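Local structure of cysteine desulfurase (Fervidobacterium islandicum, 6A6E) at residues S129-H134 against I154-K159; P177-I182 against T206-G211; N187-E192 against Y335-S340; P379-L384 against N394-A399. The protein is a PLP-dependent cysteine desulfurase of the SufS type, which takes sulfur from cysteine, leaving alanine, probably for iron-sulfur cluster assembly. One frame throughout, in Å; residues are numbered along the deposited sequence.

Overall arrangement
Contacts 1 and 2 belong to the seven-stranded sheet that carries PLP. Contact 2 pairs two of its strands, and contact 1 lies where two others end. Their centres are about 14 Å apart, and both touch the cofactor: His133 of contact 1 over the ring, Asp210 of contact 2 at N1. Contact 3 joins a loop of this PLP-binding part to a loop of the smaller mixed sheet. Its centre is about 11 Å from that of contact 1 and about 12 Å from that of contact 4. Asn187 O and Arg398 NH1 link contacts 3 and 4 at 2.8 Å. Contact 4 packs helix 378-387 on strand 396-400; its nearest atoms are about 11 Å from contact 2.

Contact 1. Residues S129-H134 against I154-K159. With PLP (pyridoxal-5'-phosphate), chain E.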
loop_
_atom_site.group_PDB
_atom_site.type_symbol
_atom_site.label_atom_id
_atom_site.label_comp_id
_atom_site.label_asym_id
_atom_site.label_seq_id
_atom_site.Cartn_x
_atom_site.Cartn_y
_atom_site.Cartn_z
ATOM N N SER A 129 0.245 -21.624 -14.642
ATOM C CA SER A 129 -0.734 -22.090 -15.586
ATOM C C SER A 129 -0.960 -21.063 -16.707
ATOM O O SER A 129 -0.655 -19.884 -16.551
ATOM C CB SER A 129 -2.036 -22.408 -14.876
ATOM O OG SER A 129 -2.929 -21.338 -14.994
ATOM N N GLN A 130 -1.520 -21.527 -17.836
ATOM C CA GLN A 130 -1.834 -20.668 -18.947
ATOM C C GLN A 130 -2.950 -19.657 -18.645
ATOM O O GLN A 130 -3.114 -18.688 -19.386
ATOM C CB GLN A 130 -2.230 -21.488 -20.201
ATOM C CG GLN A 130 -1.035 -21.999 -20.949
ATOM C CD GLN A 130 -1.328 -22.687 -22.306
ATOM O OE1 GLN A 130 -2.400 -23.219 -22.557
ATOM N NE2 GLN A 130 -0.318 -22.656 -23.178
ATOM N N VAL A 131 -3.758 -19.890 -17.630
ATOM C CA VAL A 131 -4.836 -18.970 -17.369
ATOM C C VAL A 131 -4.487 -17.913 -16.300
ATOM O O VAL A 131 -5.380 -17.177 -15.835
ATOM C CB VAL A 131 -6.113 -19.746 -16.965
ATOM C CG1 VAL A 131 -6.320 -20.934 -17.898
ATOM C CG2 VAL A 131 -6.050 -20.254 -15.552
ATOM N N GLU A 132 -3.230 -17.798 -15.891
ATOM C CA GLU A 132 -2.880 -16.805 -14.815
ATOM C C GLU A 132 -3.148 -15.342 -15.239
ATOM O O GLU A 132 -2.980 -14.940 -16.391
ATOM C CB GLU A 132 -1.450 -16.918 -14.387
ATOM C CG GLU A 132 -1.048 -18.278 -13.863
ATOM C CD GLU A 132 -1.953 -18.745 -12.739
ATOM O OE1 GLU A 132 -2.330 -19.963 -12.696
ATOM O OE2 GLU A 132 -2.264 -17.881 -11.866
ATOM N N HIS A 133 -3.647 -14.607 -14.284
ATOM C CA HIS A 133 -3.636 -13.170 -14.256
ATOM C C HIS A 133 -2.192 -12.647 -14.398
ATOM O O HIS A 133 -1.228 -13.296 -13.992
ATOM C CB HIS A 133 -4.338 -12.732 -12.957
ATOM C CG HIS A 133 -4.572 -11.247 -12.825
ATOM N ND1 HIS A 133 -3.544 -10.342 -12.622
ATOM C CD2 HIS A 133 -5.718 -10.536 -12.775
ATOM C CE1 HIS A 133 -4.046 -9.126 -12.518
ATOM N NE2 HIS A 133 -5.363 -9.214 -12.615
ATOM N N HIS A 134 -2.038 -11.489 -15.061
ATOM C CA HIS A 134 -0.722 -10.854 -15.234
ATOM C C HIS A 134 0.072 -10.781 -13.922
ATOM O O HIS A 134 1.278 -10.913 -13.938
ATOM C CB HIS A 134 -0.856 -9.449 -15.855
ATOM C CG HIS A 134 -1.288 -9.500 -17.283
ATOM N ND1 HIS A 134 -1.854 -8.424 -17.944
ATOM C CD2 HIS A 134 -1.339 -10.546 -18.141
ATOM C CE1 HIS A 134 -2.185 -8.800 -19.170
ATOM N NE2 HIS A 134 -1.901 -10.090 -19.302
ATOM N N ILE A 154 1.282 -25.183 -17.196
ATOM C CA ILE A 154 0.232 -26.189 -17.312
ATOM C C ILE A 154 -0.742 -25.691 -18.369
ATOM O O ILE A 154 -1.230 -24.544 -18.252
ATOM C CB ILE A 154 -0.503 -26.334 -15.991
ATOM C CG1 ILE A 154 0.480 -26.765 -14.879
ATOM C CG2 ILE A 154 -1.671 -27.272 -16.135
ATOM C CD1 ILE A 154 -0.116 -26.598 -13.509
ATOM N N THR A 155 -1.014 -26.488 -19.404
ATOM C CA THR A 155 -1.794 -25.963 -20.546
ATOM C C THR A 155 -3.282 -26.079 -20.307
ATOM O O THR A 155 -3.746 -26.938 -19.566
ATOM C CB THR A 155 -1.466 -26.701 -21.851
ATOM O OG1 THR A 155 -1.703 -28.061 -21.630
ATOM C CG2 THR A 155 -0.018 -26.586 -22.171
ATOM N N ALA A 156 -4.028 -25.138 -20.855
ATOM C CA ALA A 156 -5.446 -25.116 -20.769
ATOM C C ALA A 156 -6.022 -25.626 -22.076
ATOM O O ALA A 156 -5.320 -25.580 -23.093
ATOM C CB ALA A 156 -5.930 -23.700 -20.564
ATOM N N ASP A 157 -7.284 -26.062 -22.054
ATOM C CA ASP A 157 -7.910 -26.527 -23.263
ATOM C C ASP A 157 -8.516 -25.303 -23.978
ATOM O O ASP A 157 -8.326 -24.126 -23.548
ATOM C CB ASP A 157 -8.907 -27.704 -23.009
ATOM C CG ASP A 157 -10.225 -27.272 -22.377
ATOM O OD1 ASP A 157 -10.490 -26.048 -22.234
ATOM O OD2 ASP A 157 -11.051 -28.171 -22.034
ATOM N N GLU A 158 -9.288 -25.576 -25.022
ATOM C CA GLU A 158 -9.631 -24.546 -25.971
ATOM C C GLU A 158 -10.804 -23.734 -25.450
ATOM O O GLU A 158 -11.128 -22.722 -26.027
ATOM C CB GLU A 158 -9.858 -25.133 -27.376
ATOM C CG GLU A 158 -11.130 -25.930 -27.563
ATOM C CD GLU A 158 -11.311 -26.435 -29.017
ATOM O OE1 GLU A 158 -10.342 -26.433 -29.842
ATOM O OE2 GLU A 158 -12.453 -26.822 -29.330
ATOM N N LYS A 159 -11.398 -24.173 -24.330
ATOM C CA LYS A 159 -12.373 -23.389 -23.574
ATOM C C LYS A 159 -11.709 -22.685 -22.324
ATOM O O LYS A 159 -12.380 -22.075 -21.511
ATOM C CB LYS A 159 -13.562 -24.270 -23.194
ATOM C CG LYS A 159 -14.604 -24.468 -24.295
ATOM C CD LYS A 159 -15.460 -23.224 -24.503
ATOM C CE LYS A 159 -16.610 -23.436 -25.481
ATOM N NZ LYS A 159 -17.329 -22.130 -25.718
HETATM N N1 PLP E . -5.067 -12.513 -9.552
HETATM C C2 PLP E . -6.349 -12.701 -9.728
HETATM C C2A PLP E . -6.868 -14.039 -10.135
HETATM C C3 PLP E . -7.226 -11.543 -9.554
HETATM O O3 PLP E . -8.520 -11.712 -9.761
HETATM C C4 PLP E . -6.681 -10.257 -9.124
HETATM C C4A PLP E . -7.496 -9.092 -8.839
HETATM C C5 PLP E . -5.224 -10.155 -8.991
HETATM C C6 PLP E . -4.529 -11.305 -9.220
HETATM C C5A PLP E . -4.520 -8.841 -8.641
HETATM O O4P PLP E . -4.968 -8.088 -7.523
HETATM P P PLP E . -4.536 -6.569 -7.153
HETATM O O1P PLP E . -3.093 -6.550 -6.837
HETATM O O2P PLP E . -4.988 -5.816 -8.370
HETATM O O3P PLP E . -5.379 -6.358 -5.931
HETATM O O HOH W 1 -3.388 -24.168 -24.940
#
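Gln130 lies against Thr155 and Ala156, its side chain running beside that of Thr155. Gln130 CB is 3.8 Å from Ile154 O. CG sits anti to the carbonyl carbon (chi1 -81°) and stays close to the same oxygen. The chain is extended from there, which carries Gln130 CD over Thr155 CA at 3.7 Å. At the tip, Gln130 OE1 accepts a nearly straight hydrogen bond from Ala156 N at 3.0 Å, with the donor tilted out of the amide carbonyl plane. A water also donates to Gln130 OE1 and bridges it to Ala156 O. Gln130 NE2 comes near Thr155 CG2 at 4.1 Å. Ala156 N is likely to lose its acceptor, and the water one of its partners, if an alanine stood at Gln130.

The segments begin on the last residues of parallel strands 125-129 and 150-154 of the PLP-binding sheet and run on into loops. The last bridge pairs Ser129 with Ile154, and Gln130 N bonds to Ile154 O at 3.1 Å. Beyond it the first segment makes a type I turn from Ser129 to Glu132. Ser129 OG accepts from Val131 N in an ST turn and donates to Glu132 OE1. Val131 CG1 meets Ala156 CB. Further on, the His133 ring has PLP C6 over one face, 3.6 Å above its plane. Phe271 of the second subunit packs on Gln130.

Contact 2. Residues P177-I182 against T206-G211; sequences PKVVSI and TLIVDG. With PLP (pyridoxal-5'-phosphate), chain E.
Ile182, Thr206 and Ile208 bury the most surface here, in a parallel strand pair that belongs to a beta-alpha-beta unit with helix 195-201. Strands 179-182 and 206-210 run 12° apart, with five backbone hydrogen bonds between the segments. Ile208 is gripped twice: its N donates to Val180 O and its O accepts from Ile182 N, both at 2.9 Å. On its face of the sheet, Ile208 CD1 meets Val179 CG1 at 3.8 Å, and its CB and CG2 lie against Ser181 OG, a hydroxyl bonded to Asn136. Thr206 lies side by side with Val179 on that face, and a water joins its OG1 to Lys178 O. Ile182 is on the other face, with Val180, Leu207 and Val209. Its CG2 approaches Leu207 CD1 at 4.3 Å, and Ile198 of the helix packs over both side chains.

Strand 206-210 ends at Asp210, whose N bonds to Ile182 O. Its CG is anti to the backbone N (chi1 174°), and the carboxylate reaches the cofactor. With an asparagine here, PLP N1 would probably lose the carboxylate charge that faces it. Asp210 OD1 accepts from Ala212 N, while Asp210 OD2 lies 2.6 Å from PLP N1.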
loop_
_atom_site.group_PDB
_atom_site.type_symbol
_atom_site.label_atom_id
_atom_site.label_comp_id
_atom_site.label_asym_id
_atom_site.label_seq_id
_atom_site.Cartn_x
_atom_site.Cartn_y
_atom_site.Cartn_z
ATOM N N PRO A 177 9.495 -29.316 -10.612
ATOM C CA PRO A 177 9.591 -27.857 -10.538
ATOM C C PRO A 177 9.996 -27.352 -9.163
ATOM O O PRO A 177 9.530 -27.853 -8.146
ATOM C CB PRO A 177 8.166 -27.385 -10.915
ATOM C CG PRO A 177 7.258 -28.525 -10.650
ATOM C CD PRO A 177 8.128 -29.769 -10.917
ATOM N N LYS A 178 10.869 -26.355 -9.121
ATOM C CA LYS A 178 11.287 -25.783 -7.864
ATOM C C LYS A 178 10.109 -25.005 -7.220
ATOM O O LYS A 178 9.898 -25.072 -5.994
ATOM C CB LYS A 178 12.539 -24.916 -8.050
ATOM C CG LYS A 178 13.164 -24.468 -6.733
ATOM C CD LYS A 178 13.640 -25.683 -5.908
ATOM C CE LYS A 178 14.907 -25.445 -5.135
ATOM N NZ LYS A 178 16.016 -25.129 -6.086
ATOM N N VAL A 179 9.318 -24.336 -8.051
ATOM C CA VAL A 179 8.157 -23.528 -7.593
ATOM C C VAL A 179 6.974 -23.802 -8.519
ATOM O O VAL A 179 7.151 -23.909 -9.732
ATOM C CB VAL A 179 8.491 -22.006 -7.623
ATOM C CG1 VAL A 179 7.286 -21.139 -7.288
ATOM C CG2 VAL A 179 9.578 -21.761 -6.632
ATOM N N VAL A 180 5.789 -23.940 -7.931
ATOM C CA VAL A 180 4.536 -24.005 -8.664
ATOM C C VAL A 180 3.691 -22.798 -8.146
ATOM O O VAL A 180 3.474 -22.673 -6.932
ATOM C CB VAL A 180 3.773 -25.320 -8.386
ATOM C CG1 VAL A 180 2.382 -25.354 -9.010
ATOM C CG2 VAL A 180 4.528 -26.512 -8.961
ATOM N N SER A 181 3.250 -21.921 -9.036
ATOM C CA SER A 181 2.385 -20.808 -8.650
ATOM C C SER A 181 1.156 -20.865 -9.476
ATOM O O SER A 181 1.221 -20.748 -10.673
ATOM C CB SER A 181 3.086 -19.467 -8.846
ATOM O OG SER A 181 2.404 -18.400 -8.186
ATOM N N ILE A 182 0.015 -21.007 -8.849
ATOM C CA ILE A 182 -1.169 -21.156 -9.607
ATOM C C ILE A 182 -2.323 -20.408 -8.979
ATOM O O ILE A 182 -2.349 -20.260 -7.757
ATOM C CB ILE A 182 -1.523 -22.696 -9.727
ATOM C CG1 ILE A 182 -2.663 -22.875 -10.741
ATOM C CG2 ILE A 182 -1.890 -23.287 -8.379
ATOM C CD1 ILE A 182 -2.831 -24.289 -11.242
ATOM N N THR A 206 7.795 -25.636 -3.912
ATOM C CA THR A 206 7.216 -24.505 -3.141
ATOM C C THR A 206 5.965 -24.152 -3.881
ATOM O O THR A 206 6.013 -23.708 -5.051
ATOM C CB THR A 206 8.158 -23.294 -3.093
ATOM O OG1 THR A 206 9.293 -23.647 -2.329
ATOM C CG2 THR A 206 7.524 -22.081 -2.386
ATOM N N LEU A 207 4.845 -24.365 -3.223
ATOM C CA LEU A 207 3.534 -24.074 -3.795
ATOM C C LEU A 207 2.901 -22.719 -3.315
ATOM O O LEU A 207 2.548 -22.525 -2.124
ATOM C CB LEU A 207 2.580 -25.241 -3.545
ATOM C CG LEU A 207 1.129 -25.088 -4.020
ATOM C CD1 LEU A 207 0.955 -24.878 -5.514
ATOM C CD2 LEU A 207 0.366 -26.319 -3.577
ATOM N N ILE A 208 2.678 -21.842 -4.302
ATOM C CA ILE A 208 2.022 -20.565 -4.128
ATOM C C ILE A 208 0.647 -20.582 -4.793
ATOM O O ILE A 208 0.484 -20.997 -5.975
ATOM C CB ILE A 208 2.872 -19.441 -4.788
ATOM C CG1 ILE A 208 4.271 -19.466 -4.231
ATOM C CG2 ILE A 208 2.175 -18.064 -4.606
ATOM C CD1 ILE A 208 5.280 -18.756 -5.098
ATOM N N VAL A 209 -0.350 -20.077 -4.066
ATOM C CA VAL A 209 -1.652 -19.895 -4.632
ATOM C C VAL A 209 -2.018 -18.422 -4.652
ATOM O O VAL A 209 -1.917 -17.746 -3.637
ATOM C CB VAL A 209 -2.701 -20.722 -3.843
ATOM C CG1 VAL A 209 -4.095 -20.360 -4.237
ATOM C CG2 VAL A 209 -2.486 -22.221 -4.098
ATOM N N ASP A 210 -2.408 -17.961 -5.852
ATOM C CA ASP A 210 -3.046 -16.707 -6.056
ATOM C C ASP A 210 -4.510 -16.845 -5.756
ATOM O O ASP A 210 -5.294 -17.309 -6.578
ATOM C CB ASP A 210 -2.752 -16.177 -7.492
ATOM C CG ASP A 210 -3.522 -14.878 -7.855
ATOM O OD1 ASP A 210 -4.244 -14.378 -7.001
ATOM O OD2 ASP A 210 -3.428 -14.401 -9.029
ATOM N N GLY A 211 -4.868 -16.312 -4.594
ATOM C CA GLY A 211 -6.164 -16.437 -4.004
ATOM C C GLY A 211 -7.098 -15.274 -4.243
ATOM O O GLY A 211 -8.191 -15.234 -3.620
HETATM N N1 PLP E . -5.067 -12.513 -9.552
HETATM C C2 PLP E . -6.349 -12.701 -9.728
HETATM C C2A PLP E . -6.868 -14.039 -10.135
HETATM C C3 PLP E . -7.226 -11.543 -9.554
HETATM O O3 PLP E . -8.520 -11.712 -9.761
HETATM C C4 PLP E . -6.681 -10.257 -9.124
HETATM C C4A PLP E . -7.496 -9.092 -8.839
HETATM C C5 PLP E . -5.224 -10.155 -8.991
HETATM C C6 PLP E . -4.529 -11.305 -9.220
HETATM C C5A PLP E . -4.520 -8.841 -8.641
HETATM O O4P PLP E . -4.968 -8.088 -7.523
HETATM P P PLP E . -4.536 -6.569 -7.153
HETATM O O1P PLP E . -3.093 -6.550 -6.837
HETATM O O2P PLP E . -4.988 -5.816 -8.370
HETATM O O3P PLP E . -5.379 -6.358 -5.931
HETATM O O HOH W 2 10.941 -25.103 -3.732
#

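Contact 3. Residues N187-E192 against Y335-S340; sequences NVTGQE and YGPIDS
Thr189 has its OG1 between the backbone N and the carbonyl carbon (chi1 73°), while Gln191 has its CG anti to the backbone N (chi1 -175°). The first torsion lets Thr189 OG1 accept from Gln191 N at 3.1 Å, an ST turn that ties the loop together. The second swings Gln191 CG over to Pro337 CG at 4.1 Å. The backbone itself sets Gln191 CB 3.9 Å from Pro337 CG. Thr189 CB lies 3.8 Å from Gly336 CA. Pro337 CD also rests near Thr189 O at 3.7 Å. Gly336 has no room for a CB, which would clash with Thr189 O and jam against the carbonyl of Tyr335.

No direct hydrogen bond joins the segments. A water does so instead, donating to Val188 O at 2.8 Å and to Tyr335 O at 2.9 Å. The amide of Gln191 turns to another partner, with NE2 bonded to Ile162 O.

The contact joins the loop between strand 179-183 and helix 195-201, which brings Asn187 to the PLP pocket, to the loop between strands 332-334 and 345-350 of the other sheet. Helix 378-387 packs alongside, with Leu380 and Met381 on Val188 and Leu384 on Tyr335.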
loop_
_atom_site.group_PDB
_atom_site.type_symbol
_atom_site.label_atom_id
_atom_site.label_comp_id
_atom_site.label_asym_id
_atom_site.label_seq_id
_atom_site.Cartn_x
_atom_site.Cartn_y
_atom_site.Cartn_z
ATOM N N ASN A 187 -9.963 -15.488 -12.877
ATOM C CA ASN A 187 -10.749 -14.273 -13.008
ATOM C C ASN A 187 -11.424 -14.155 -14.390
ATOM O O ASN A 187 -12.136 -13.192 -14.601
ATOM C CB ASN A 187 -9.877 -13.017 -12.784
ATOM C CG ASN A 187 -8.895 -12.769 -13.900
ATOM O OD1 ASN A 187 -8.197 -13.676 -14.310
ATOM N ND2 ASN A 187 -8.815 -11.522 -14.398
ATOM N N VAL A 188 -11.175 -15.114 -15.290
ATOM C CA VAL A 188 -11.785 -15.171 -16.647
ATOM C C VAL A 188 -12.660 -16.420 -16.888
ATOM O O VAL A 188 -13.824 -16.306 -17.277
ATOM C CB VAL A 188 -10.701 -15.128 -17.722
ATOM C CG1 VAL A 188 -11.318 -15.256 -19.108
ATOM C CG2 VAL A 188 -9.945 -13.793 -17.650
ATOM N N THR A 189 -12.128 -17.593 -16.586
ATOM C CA THR A 189 -12.908 -18.816 -16.738
ATOM C C THR A 189 -13.830 -19.112 -15.603
ATOM O O THR A 189 -14.774 -19.885 -15.773
ATOM C CB THR A 189 -12.039 -20.032 -16.968
ATOM O OG1 THR A 189 -11.369 -20.401 -15.740
ATOM C CG2 THR A 189 -11.061 -19.790 -18.055
ATOM N N GLY A 190 -13.574 -18.530 -14.423
ATOM C CA GLY A 190 -14.390 -18.816 -13.210
ATOM C C GLY A 190 -14.010 -20.160 -12.568
ATOM O O GLY A 190 -14.607 -20.577 -11.581
ATOM N N GLN A 191 -13.029 -20.864 -13.120
ATOM C CA GLN A 191 -12.729 -22.220 -12.644
ATOM C C GLN A 191 -12.001 -22.204 -11.292
ATOM O O GLN A 191 -10.872 -21.687 -11.204
ATOM C CB GLN A 191 -11.848 -22.990 -13.648
ATOM C CG GLN A 191 -11.650 -24.444 -13.214
ATOM C CD GLN A 191 -10.724 -25.255 -14.076
ATOM O OE1 GLN A 191 -10.133 -24.741 -15.017
ATOM N NE2 GLN A 191 -10.540 -26.547 -13.707
ATOM N N GLU A 192 -12.623 -22.764 -10.257
ATOM C CA GLU A 192 -11.912 -23.086 -9.018
ATOM C C GLU A 192 -10.957 -24.268 -9.242
ATOM O O GLU A 192 -11.375 -25.298 -9.702
ATOM C CB GLU A 192 -12.874 -23.402 -7.884
ATOM C CG GLU A 192 -13.774 -22.201 -7.535
ATOM C CD GLU A 192 -14.788 -22.471 -6.425
ATOM O OE1 GLU A 192 -14.965 -23.648 -6.052
ATOM O OE2 GLU A 192 -15.428 -21.499 -5.918
ATOM N N TYR A 335 -17.140 -18.908 -22.038
ATOM C CA TYR A 335 -15.829 -19.546 -21.816
ATOM C C TYR A 335 -15.748 -20.178 -20.451
ATOM O O TYR A 335 -16.479 -19.815 -19.531
ATOM C CB TYR A 335 -14.657 -18.570 -22.112
ATOM C CG TYR A 335 -14.911 -17.825 -23.418
ATOM C CD1 TYR A 335 -14.676 -18.418 -24.637
ATOM C CD2 TYR A 335 -15.509 -16.583 -23.407
ATOM C CE1 TYR A 335 -14.990 -17.789 -25.839
ATOM C CE2 TYR A 335 -15.802 -15.914 -24.586
ATOM C CZ TYR A 335 -15.595 -16.539 -25.802
ATOM O OH TYR A 335 -15.913 -15.849 -26.942
ATOM N N GLY A 336 -14.859 -21.141 -20.311
ATOM C CA GLY A 336 -14.657 -21.815 -19.037
ATOM C C GLY A 336 -15.407 -23.152 -18.959
ATOM O O GLY A 336 -16.069 -23.533 -19.893
ATOM N N PRO A 337 -15.274 -23.868 -17.839
ATOM C CA PRO A 337 -15.906 -25.168 -17.623
ATOM C C PRO A 337 -17.399 -25.037 -17.417
ATOM O O PRO A 337 -17.883 -24.059 -16.848
ATOM C CB PRO A 337 -15.240 -25.661 -16.309
ATOM C CG PRO A 337 -14.955 -24.350 -15.575
ATOM C CD PRO A 337 -14.447 -23.471 -16.678
ATOM N N ILE A 338 -18.145 -26.017 -17.900
ATOM C CA ILE A 338 -19.595 -26.026 -17.696
ATOM C C ILE A 338 -19.786 -27.172 -16.733
ATOM O O ILE A 338 -20.102 -28.279 -17.127
ATOM C CB ILE A 338 -20.411 -26.255 -19.001
ATOM C CG1 ILE A 338 -19.925 -25.366 -20.140
ATOM C CG2 ILE A 338 -21.895 -26.009 -18.721
ATOM C CD1 ILE A 338 -20.255 -23.887 -19.909
ATOM N N ASP A 339 -19.496 -26.910 -15.480
ATOM C CA ASP A 339 -19.448 -27.926 -14.450
ATOM C C ASP A 339 -19.366 -27.165 -13.123
ATOM O O ASP A 339 -19.428 -25.933 -13.126
ATOM C CB ASP A 339 -18.320 -28.957 -14.671
ATOM C CG ASP A 339 -16.936 -28.445 -14.315
ATOM O OD1 ASP A 339 -16.772 -27.411 -13.630
ATOM O OD2 ASP A 339 -15.975 -29.098 -14.721
ATOM N N SER A 340 -19.302 -27.858 -11.994
ATOM C CA SER A 340 -19.523 -27.171 -10.706
ATOM C C SER A 340 -18.237 -26.496 -10.177
ATOM O O SER A 340 -18.283 -25.786 -9.159
ATOM C CB SER A 340 -20.004 -28.181 -9.672
ATOM O OG SER A 340 -18.932 -29.089 -9.441
HETATM O O HOH W 3 -16.247 -17.646 -17.650
#

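Contact 4. Residues P379-L384 against N394-A399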
loop_
_atom_site.group_PDB
_atom_site.type_symbol
_atom_site.label_atom_id
_atom_site.label_comp_id
_atom_site.label_asym_id
_atom_site.label_seq_id
_atom_site.Cartn_x
_atom_site.Cartn_y
_atom_site.Cartn_z
ATOM N N PRO A 379 -2.382 -13.577 -22.497
ATOM C CA PRO A 379 -2.087 -14.853 -23.111
ATOM C C PRO A 379 -3.301 -15.830 -23.107
ATOM O O PRO A 379 -3.479 -16.582 -24.088
ATOM C CB PRO A 379 -0.868 -15.366 -22.308
ATOM C CG PRO A 379 -0.295 -14.138 -21.650
ATOM C CD PRO A 379 -1.502 -13.315 -21.347
ATOM N N LEU A 380 -4.164 -15.770 -22.084
ATOM C CA LEU A 380 -5.348 -16.611 -22.096
ATOM C C LEU A 380 -6.240 -16.318 -23.307
ATOM O O LEU A 380 -6.839 -17.221 -23.862
ATOM C CB LEU A 380 -6.129 -16.533 -20.802
ATOM C CG LEU A 380 -7.476 -17.235 -20.671
ATOM C CD1 LEU A 380 -7.378 -18.713 -20.923
ATOM C CD2 LEU A 380 -8.106 -16.999 -19.303
ATOM N N MET A 381 -6.308 -15.080 -23.745
ATOM C CA MET A 381 -7.154 -14.760 -24.872
ATOM C C MET A 381 -6.745 -15.548 -26.114
ATOM O O MET A 381 -7.604 -16.000 -26.849
ATOM C CB MET A 381 -7.150 -13.254 -25.184
ATOM C CG MET A 381 -7.671 -12.378 -24.043
ATOM S SD MET A 381 -9.407 -12.617 -23.691
ATOM C CE MET A 381 -9.438 -13.273 -22.036
ATOM N N GLY A 382 -5.454 -15.712 -26.349
ATOM C CA GLY A 382 -4.991 -16.484 -27.490
ATOM C C GLY A 382 -5.413 -17.942 -27.446
ATOM O O GLY A 382 -5.746 -18.503 -28.465
ATOM N N VAL A 383 -5.386 -18.554 -26.254
ATOM C CA VAL A 383 -5.963 -19.868 -26.038
ATOM C C VAL A 383 -7.451 -19.894 -26.347
ATOM O O VAL A 383 -7.926 -20.813 -26.988
ATOM C CB VAL A 383 -5.689 -20.362 -24.579
ATOM C CG1 VAL A 383 -6.362 -21.700 -24.277
ATOM C CG2 VAL A 383 -4.180 -20.417 -24.324
ATOM N N LEU A 384 -8.229 -18.925 -25.886
ATOM C CA LEU A 384 -9.684 -18.962 -26.145
ATOM C C LEU A 384 -10.055 -18.775 -27.650
ATOM O O LEU A 384 -11.090 -19.271 -28.123
ATOM C CB LEU A 384 -10.425 -17.914 -25.317
ATOM C CG LEU A 384 -10.251 -17.976 -23.798
ATOM C CD1 LEU A 384 -10.999 -16.823 -23.150
ATOM C CD2 LEU A 384 -10.784 -19.278 -23.267
ATOM N N ASN A 394 -10.766 -11.213 -29.518
ATOM C CA ASN A 394 -9.532 -11.155 -28.685
ATOM C C ASN A 394 -9.701 -10.490 -27.332
ATOM O O ASN A 394 -8.748 -9.963 -26.755
ATOM C CB ASN A 394 -8.384 -10.535 -29.469
ATOM C CG ASN A 394 -7.955 -11.418 -30.630
ATOM O OD1 ASN A 394 -7.948 -12.663 -30.539
ATOM N ND2 ASN A 394 -7.630 -10.781 -31.738
ATOM N N SER A 395 -10.930 -10.599 -26.841
ATOM C CA SER A 395 -11.387 -10.026 -25.616
ATOM C C SER A 395 -12.739 -10.608 -25.345
ATOM O O SER A 395 -13.304 -11.307 -26.216
ATOM C CB SER A 395 -11.500 -8.494 -25.695
ATOM O OG SER A 395 -12.139 -8.102 -26.884
ATOM N N THR A 396 -13.267 -10.352 -24.136
ATOM C CA THR A 396 -14.591 -10.848 -23.754
ATOM C C THR A 396 -15.287 -9.854 -22.875
ATOM O O THR A 396 -14.683 -8.904 -22.413
ATOM C CB THR A 396 -14.568 -12.217 -22.979
ATOM O OG1 THR A 396 -14.379 -11.968 -21.584
ATOM C CG2 THR A 396 -13.484 -13.164 -23.505
ATOM N N VAL A 397 -16.561 -10.116 -22.647
ATOM C CA VAL A 397 -17.352 -9.417 -21.706
ATOM C C VAL A 397 -17.324 -10.323 -20.450
ATOM O O VAL A 397 -17.246 -11.556 -20.565
ATOM C CB VAL A 397 -18.808 -9.246 -22.203
ATOM C CG1 VAL A 397 -19.651 -8.485 -21.202
ATOM C CG2 VAL A 397 -18.856 -8.500 -23.532
ATOM N N ARG A 398 -17.463 -9.719 -19.280
ATOM C CA ARG A 398 -17.474 -10.496 -18.017
ATOM C C ARG A 398 -18.442 -9.901 -17.007
ATOM O O ARG A 398 -18.451 -8.703 -16.751
ATOM C CB ARG A 398 -16.067 -10.674 -17.458
ATOM C CG ARG A 398 -16.028 -11.629 -16.250
ATOM C CD ARG A 398 -14.722 -11.485 -15.437
ATOM N NE ARG A 398 -14.591 -10.134 -14.898
ATOM C CZ ARG A 398 -13.470 -9.623 -14.429
ATOM N NH1 ARG A 398 -12.381 -10.369 -14.425
ATOM N NH2 ARG A 398 -13.452 -8.367 -13.945
ATOM N N ALA A 399 -19.338 -10.781 -16.534
ATOM C CA ALA A 399 -20.273 -10.518 -15.455
ATOM C C ALA A 399 -19.889 -11.396 -14.246
ATOM O O ALA A 399 -19.697 -12.587 -14.367
ATOM C CB ALA A 399 -21.719 -10.771 -15.864
#
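Met381 reaches from its helix to the backbone of Asn394 and Ser395 and carries most of this contact. Its CG is anti to the carbonyl carbon (chi1 -61°), on the side of the backbone N. The chain bends again at chi2 (-66°) and at chi3, so it folds rather than extends. Chi1 puts Met381 CG 3.8 Å from Asn394 O. The bend at chi2 then sets Met381 SD over the start of the other segment, 3.8 Å from Ser395 CA, and chi3 turns CE. The same Met381 SD is 4.1 Å from Thr396 CG2.

Thr396 points toward the helix. Its methyl CG2 is anti to the carbonyl carbon, which presents it to Met381 SD and, more loosely, to Leu384 CD1 at 4.4 Å. Its hydroxyl takes the position between the backbone N and the carbonyl carbon (chi1 86°) and hydrogen-bonds to His375 NE2. Leu384 stands one helical turn after Met381, so both side chains come from the same side of the helix. No hydrogen bond crosses between the segments, and the packing is by aliphatic carbons, sulfur and backbone.

The contact rests helix 378-387 on the start of strand 396-400, which lies between strands 368-373 and 345-350 in the six-stranded mixed sheet. Tyr335 also meets Thr396 CG2. Phe271 of the second subunit packs on Pro379 and Val383 of the helix.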